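Long-range contacts in BH0493 protein (Bacillus halodurans C-125, PDB 2QEE), which binds zinc and is probably a metal-dependent hydrolase of the amidohydrolase superfamily, its substrate unknown: residues Tyr221-Leu226 with Pro256-Ile261; Asn295-Val300 with Trp411-Arg416. All blocks are in the same frame, centred on the assembly; numbering follows the deposited sequence.

Contact 1. Residues Tyr221-Leu226 with Pro256-Ile261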
loop_
_atom_site.group_PDB
_atom_site.type_symbol
_atom_site.label_atom_id
_atom_site.label_comp_id
_atom_site.label_asym_id
_atom_site.label_seq_id
_atom_site.Cartn_x
_atom_site.Cartn_y
_atom_site.Cartn_z
ATOM N N TYR C 221 27.590 -12.746 -7.470
ATOM C CA TYR C 221 26.528 -13.516 -6.834
ATOM C C TYR C 221 25.963 -14.482 -7.877
ATOM O O TYR C 221 26.237 -14.324 -9.091
ATOM C CB TYR C 221 25.409 -12.601 -6.207
ATOM C CG TYR C 221 24.760 -11.604 -7.151
ATOM C CD1 TYR C 221 23.759 -12.027 -8.047
ATOM C CD2 TYR C 221 25.082 -10.210 -7.104
ATOM C CE1 TYR C 221 23.124 -11.126 -8.971
ATOM C CE2 TYR C 221 24.451 -9.292 -7.987
ATOM C CZ TYR C 221 23.477 -9.760 -8.924
ATOM O OH TYR C 221 22.840 -8.863 -9.759
ATOM N N MET C 222 25.223 -15.468 -7.401
ATOM C CA MET C 222 24.388 -16.358 -8.224
ATOM C C MET C 222 22.930 -15.913 -8.065
ATOM O O MET C 222 22.515 -15.577 -6.947
ATOM C CB MET C 222 24.509 -17.788 -7.692
ATOM C CG MET C 222 25.947 -18.364 -7.948
ATOM S SD MET C 222 26.100 -20.094 -7.370
ATOM C CE MET C 222 26.378 -19.885 -5.600
ATOM N N ALA C 223 22.155 -15.942 -9.139
ATOM C CA ALA C 223 20.814 -15.335 -9.066
ATOM C C ALA C 223 19.764 -16.251 -9.666
ATOM O O ALA C 223 20.056 -17.031 -10.609
ATOM C CB ALA C 223 20.814 -14.057 -9.826
ATOM N N VAL C 224 18.519 -16.035 -9.233
ATOM C CA VAL C 224 17.358 -16.721 -9.847
ATOM C C VAL C 224 16.142 -15.824 -9.668
ATOM O O VAL C 224 16.126 -15.027 -8.713
ATOM C CB VAL C 224 17.150 -18.097 -9.216
ATOM C CG1 VAL C 224 16.745 -18.006 -7.697
ATOM C CG2 VAL C 224 16.095 -18.904 -10.015
ATOM N N SER C 225 15.218 -15.900 -10.628
ATOM C CA SER C 225 13.900 -15.283 -10.486
ATOM C C SER C 225 12.889 -16.372 -10.203
ATOM O O SER C 225 12.967 -17.506 -10.769
ATOM C CB SER C 225 13.498 -14.459 -11.709
ATOM O OG SER C 225 13.283 -15.269 -12.853
ATOM N N LEU C 226 11.928 -16.038 -9.354
ATOM C CA LEU C 226 11.091 -17.046 -8.707
ATOM C C LEU C 226 9.634 -16.580 -8.668
ATOM O O LEU C 226 9.363 -15.369 -8.655
ATOM C CB LEU C 226 11.583 -17.285 -7.300
ATOM C CG LEU C 226 13.012 -17.773 -7.133
ATOM C CD1 LEU C 226 13.302 -17.614 -5.664
ATOM C CD2 LEU C 226 13.021 -19.287 -7.537
ATOM N N PRO C 256 27.001 -14.584 -2.375
ATOM C CA PRO C 256 25.551 -14.471 -2.040
ATOM C C PRO C 256 24.667 -15.132 -3.098
ATOM O O PRO C 256 25.084 -15.277 -4.298
ATOM C CB PRO C 256 25.279 -12.950 -2.046
ATOM C CG PRO C 256 26.642 -12.271 -1.891
ATOM C CD PRO C 256 27.640 -13.251 -2.566
ATOM N N PHE C 257 23.444 -15.481 -2.667
ATOM C CA PHE C 257 22.390 -15.975 -3.550
ATOM C C PHE C 257 21.339 -14.858 -3.718
ATOM O O PHE C 257 20.751 -14.425 -2.711
ATOM C CB PHE C 257 21.766 -17.142 -2.853
ATOM C CG PHE C 257 20.702 -17.853 -3.658
ATOM C CD1 PHE C 257 20.687 -17.802 -5.040
ATOM C CD2 PHE C 257 19.728 -18.583 -2.988
ATOM C CE1 PHE C 257 19.674 -18.501 -5.742
ATOM C CE2 PHE C 257 18.729 -19.279 -3.698
ATOM C CZ PHE C 257 18.716 -19.197 -5.071
ATOM N N ALA C 258 21.134 -14.419 -4.943
ATOM C CA ALA C 258 20.178 -13.348 -5.199
ATOM C C ALA C 258 18.874 -13.988 -5.624
ATOM O O ALA C 258 18.834 -14.731 -6.631
ATOM C CB ALA C 258 20.669 -12.415 -6.280
ATOM N N MET C 259 17.793 -13.610 -4.962
ATOM C CA MET C 259 16.485 -14.146 -5.297
ATOM C C MET C 259 15.578 -12.980 -5.679
ATOM O O MET C 259 15.420 -12.064 -4.894
ATOM C CB MET C 259 15.883 -14.868 -4.111
ATOM C CG MET C 259 16.743 -16.021 -3.573
ATOM S SD MET C 259 15.970 -16.975 -2.267
ATOM C CE MET C 259 16.131 -15.882 -0.906
ATOM N N MET C 260 15.038 -13.029 -6.882
ATOM C CA MET C 260 14.126 -12.003 -7.376
ATOM C C MET C 260 12.749 -12.658 -7.443
ATOM O O MET C 260 12.515 -13.467 -8.332
ATOM C CB MET C 260 14.631 -11.526 -8.734
ATOM C CG MET C 260 16.102 -11.035 -8.579
ATOM S SD MET C 260 16.755 -10.243 -10.051
ATOM C CE MET C 260 15.832 -10.896 -11.410
ATOM N N ILE C 261 11.870 -12.326 -6.484
ATOM C CA ILE C 261 10.726 -13.167 -6.236
ATOM C C ILE C 261 9.432 -12.430 -6.657
ATOM O O ILE C 261 9.247 -11.265 -6.315
ATOM C CB ILE C 261 10.645 -13.507 -4.748
ATOM C CG1 ILE C 261 11.852 -14.381 -4.314
ATOM C CG2 ILE C 261 9.300 -14.251 -4.448
ATOM C CD1 ILE C 261 12.099 -14.396 -2.771
#
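Met222 and Phe257 pair across two parallel strands, 222-226 and 257-261, whose short axes run 18° apart. Five backbone hydrogen bonds alternate in direction between them. The straightest runs from Ala258 N to Met222 O (2.7 Å, 177° at the hydrogen), and the series ends with Leu226 N on Met260 O.

The Phe257 side chain can be traced outward. Its CB leaves on the face shared with Met222 and Val224, and with CG anti to the backbone N (chi1 -176°) the ring turns toward the neighbouring strand. CD1 lies 3.5 Å from Met222 O, which sits at the ring edge in its plane. CE1 then reaches Val224 CG1 at 3.6 Å, and CZ touches the same methyl at 3.5 Å, while Met259 CG lies over one ring face, offset toward the rim. On the other side of the sheet Ala258 CB meets Tyr221 CD1 at 3.6 Å, and Tyr221 OH is hydrogen-bonded to Met27 O beside the zinc ligand His28.

The connection is a beta-alpha-beta crossover: helix 237-253 packs on Met222, Leu226 and Phe257, helix 174-178 lies against Val224, and strand 298-302 flanks the second strand.

Contact 2. Residues Asn295-Val300 with Trp411-Arg416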
loop_
_atom_site.group_PDB
_atom_site.type_symbol
_atom_site.label_atom_id
_atom_site.label_comp_id
_atom_site.label_asym_id
_atom_site.label_seq_id
_atom_site.Cartn_x
_atom_site.Cartn_y
_atom_site.Cartn_z
ATOM N N ASN C 295 25.172 -18.817 7.638
ATOM C CA ASN C 295 26.464 -18.655 6.988
ATOM C C ASN C 295 26.376 -18.392 5.504
ATOM O O ASN C 295 27.394 -18.368 4.812
ATOM C CB ASN C 295 27.366 -19.864 7.215
ATOM C CG ASN C 295 27.547 -20.198 8.676
ATOM O OD1 ASN C 295 27.459 -21.363 9.076
ATOM N ND2 ASN C 295 27.773 -19.203 9.479
ATOM N N ASN C 296 25.138 -18.225 4.994
ATOM C CA ASN C 296 24.939 -17.851 3.624
ATOM C C ASN C 296 24.405 -16.435 3.614
ATOM O O ASN C 296 23.711 -16.026 4.573
ATOM C CB ASN C 296 23.889 -18.756 2.935
ATOM C CG ASN C 296 24.464 -20.103 2.537
ATOM O OD1 ASN C 296 24.409 -21.055 3.334
ATOM N ND2 ASN C 296 24.954 -20.199 1.299
ATOM N N LYS C 297 24.742 -15.725 2.543
ATOM C CA LYS C 297 24.228 -14.326 2.308
ATOM C C LYS C 297 23.189 -14.314 1.180
ATOM O O LYS C 297 23.374 -14.979 0.161
ATOM C CB LYS C 297 25.404 -13.421 1.934
ATOM C CG LYS C 297 26.298 -13.203 3.193
ATOM C CD LYS C 297 27.344 -12.172 2.988
ATOM C CE LYS C 297 28.464 -12.705 2.150
ATOM N NZ LYS C 297 29.678 -11.811 2.305
ATOM N N PHE C 298 22.113 -13.507 1.347
ATOM C CA PHE C 298 21.045 -13.511 0.390
ATOM C C PHE C 298 20.725 -12.067 -0.010
ATOM O O PHE C 298 20.572 -11.188 0.880
ATOM C CB PHE C 298 19.792 -14.109 1.035
ATOM C CG PHE C 298 19.979 -15.528 1.500
ATOM C CD1 PHE C 298 19.621 -16.582 0.628
ATOM C CD2 PHE C 298 20.531 -15.826 2.750
ATOM C CE1 PHE C 298 19.805 -17.898 1.034
ATOM C CE2 PHE C 298 20.707 -17.189 3.149
ATOM C CZ PHE C 298 20.330 -18.189 2.264
ATOM N N LEU C 299 20.671 -11.834 -1.311
ATOM C CA LEU C 299 20.223 -10.536 -1.837
ATOM C C LEU C 299 18.798 -10.771 -2.287
ATOM O O LEU C 299 18.550 -11.737 -3.012
ATOM C CB LEU C 299 21.096 -10.142 -3.025
ATOM C CG LEU C 299 22.491 -9.602 -2.669
ATOM C CD1 LEU C 299 23.419 -9.842 -3.928
ATOM C CD2 LEU C 299 22.419 -8.090 -2.362
ATOM N N VAL C 300 17.844 -9.920 -1.896
ATOM C CA VAL C 300 16.439 -10.163 -2.321
ATOM C C VAL C 300 15.809 -8.889 -2.803
ATOM O O VAL C 300 16.017 -7.830 -2.186
ATOM C CB VAL C 300 15.620 -10.717 -1.135
ATOM C CG1 VAL C 300 14.076 -10.946 -1.492
ATOM C CG2 VAL C 300 16.198 -12.059 -0.634
ATOM N N TRP C 411 29.296 -3.760 -2.366
ATOM C CA TRP C 411 30.630 -4.492 -2.364
ATOM C C TRP C 411 30.922 -5.094 -1.014
ATOM O O TRP C 411 31.511 -6.177 -0.886
ATOM C CB TRP C 411 31.721 -3.531 -2.800
ATOM C CG TRP C 411 31.510 -3.123 -4.222
ATOM C CD1 TRP C 411 31.129 -1.903 -4.688
ATOM C CD2 TRP C 411 31.623 -3.980 -5.353
ATOM N NE1 TRP C 411 31.030 -1.942 -6.076
ATOM C CE2 TRP C 411 31.304 -3.225 -6.490
ATOM C CE3 TRP C 411 31.966 -5.352 -5.517
ATOM C CZ2 TRP C 411 31.341 -3.765 -7.791
ATOM C CZ3 TRP C 411 31.988 -5.876 -6.834
ATOM C CH2 TRP C 411 31.690 -5.083 -7.931
ATOM N N ARG C 412 30.590 -4.363 0.044
ATOM C CA ARG C 412 30.770 -4.868 1.398
ATOM C C ARG C 412 29.996 -6.183 1.564
ATOM O O ARG C 412 30.521 -7.195 2.087
ATOM C CB ARG C 412 30.283 -3.808 2.396
ATOM C CG ARG C 412 31.126 -3.650 3.647
ATOM C CD ARG C 412 30.881 -2.240 4.280
ATOM N NE ARG C 412 30.865 -2.304 5.746
ATOM C CZ ARG C 412 29.884 -2.825 6.485
ATOM N NH1 ARG C 412 28.807 -3.378 5.911
ATOM N NH2 ARG C 412 29.985 -2.815 7.809
ATOM N N PHE C 413 28.743 -6.207 1.096
ATOM C CA PHE C 413 27.917 -7.393 1.320
ATOM C C PHE C 413 28.419 -8.633 0.533
ATOM O O PHE C 413 28.375 -9.768 1.043
ATOM C CB PHE C 413 26.472 -7.113 0.937
ATOM C CG PHE C 413 25.516 -8.219 1.368
ATOM C CD1 PHE C 413 25.169 -8.339 2.720
ATOM C CD2 PHE C 413 24.929 -9.087 0.423
ATOM C CE1 PHE C 413 24.270 -9.357 3.184
ATOM C CE2 PHE C 413 24.055 -10.076 0.857
ATOM C CZ PHE C 413 23.729 -10.233 2.230
ATOM N N VAL C 414 28.859 -8.421 -0.696
ATOM C CA VAL C 414 29.254 -9.575 -1.538
ATOM C C VAL C 414 30.697 -9.958 -1.202
ATOM O O VAL C 414 31.232 -10.911 -1.764
ATOM C CB VAL C 414 29.112 -9.292 -3.038
ATOM C CG1 VAL C 414 27.600 -8.945 -3.396
ATOM C CG2 VAL C 414 30.040 -8.152 -3.511
ATOM N N GLY C 415 31.311 -9.187 -0.302
ATOM C CA GLY C 415 32.630 -9.532 0.238
ATOM C C GLY C 415 33.777 -9.205 -0.680
ATOM O O GLY C 415 34.768 -9.949 -0.680
ATOM N N ARG C 416 33.672 -8.117 -1.462
ATOM C CA ARG C 416 34.755 -7.715 -2.399
ATOM C C ARG C 416 34.981 -6.203 -2.699
ATOM O O ARG C 416 34.805 -5.379 -1.794
ATOM C CB ARG C 416 34.836 -8.616 -3.670
ATOM C CG ARG C 416 33.559 -8.895 -4.404
ATOM C CD ARG C 416 33.564 -10.304 -5.029
ATOM N NE ARG C 416 33.902 -10.294 -6.441
ATOM C CZ ARG C 416 33.836 -11.354 -7.243
ATOM N NH1 ARG C 416 34.165 -11.224 -8.521
ATOM N NH2 ARG C 416 33.439 -12.538 -6.780
HETATM O O HOH W 1 30.246 -9.358 3.873
#
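Lys297 and Phe413 meet where the entry to strand 298-302 passes the C-terminal end of helix 395-414, an arrangement consistent with the distorted (beta/alpha)8 barrel of the amidohydrolase superfamily, the C-terminal helix packing at the entry of a strand. The backbones stay apart: the nearest CA pair, Lys297 and Val414, is 7.9 Å. Gly415 closes the helix in a Schellman motif, with positive phi (79°), Arg416 N bonded back to Trp411 O and Gly415 N to Arg412 O.

Side chains bridge the separation. Phe413 has CG anti to its own N (chi1 -170°), which carries the ring out to the strand. Lys297 runs past it in the opposite direction: CB packs against CZ of Phe413 at 3.6 Å, and CD lies over the ring centre, 4.2 Å from the centroid, a CH-pi contact. A bend at chi3 (-76°) accompanies the turn of the chain's end to the helix terminus, where NZ donates to Phe413 O at 2.7 Å, tilted 31° from the carbonyl plane. The ammonium is too far from the ring for more than a weak cation-pi attraction. An alanine here takes away the chain and NZ, which would probably leave Phe413 O without its charged donor and open a gap beside the ring face.

Leu299 adds an apolar contact, its CD2 resting 3.9 Å from Phe413 CD2, while Met322 of the adjoining strand also touches that ring. One water extends the polar link: it accepts from Lys297 NZ and donates to Arg412 O at 2.8 Å.

Overall arrangement
Following the chain from the N terminus, strand 222-226 comes first, and contact 1 closes the 29-residue excursion through helix 237-253 when strand 257-264 returns beside it. Only then does contact 2 open, at 295-300; its much longer loop of 110 residues, mostly helical, shuts when helix 395-414 comes back at 411-416. The two loops are therefore in series, neither nesting nor crossing. Their centres lie 12 Å apart and they share a sheet, strand 257-264 being the neighbour of 298-302. Probable hydrogen bonds from Met259 N to Leu299 O and Phe257 N to Lys297 O join them, so the crossover unit is linked through strand 298-302, and by contact 2, to the C-terminal helix.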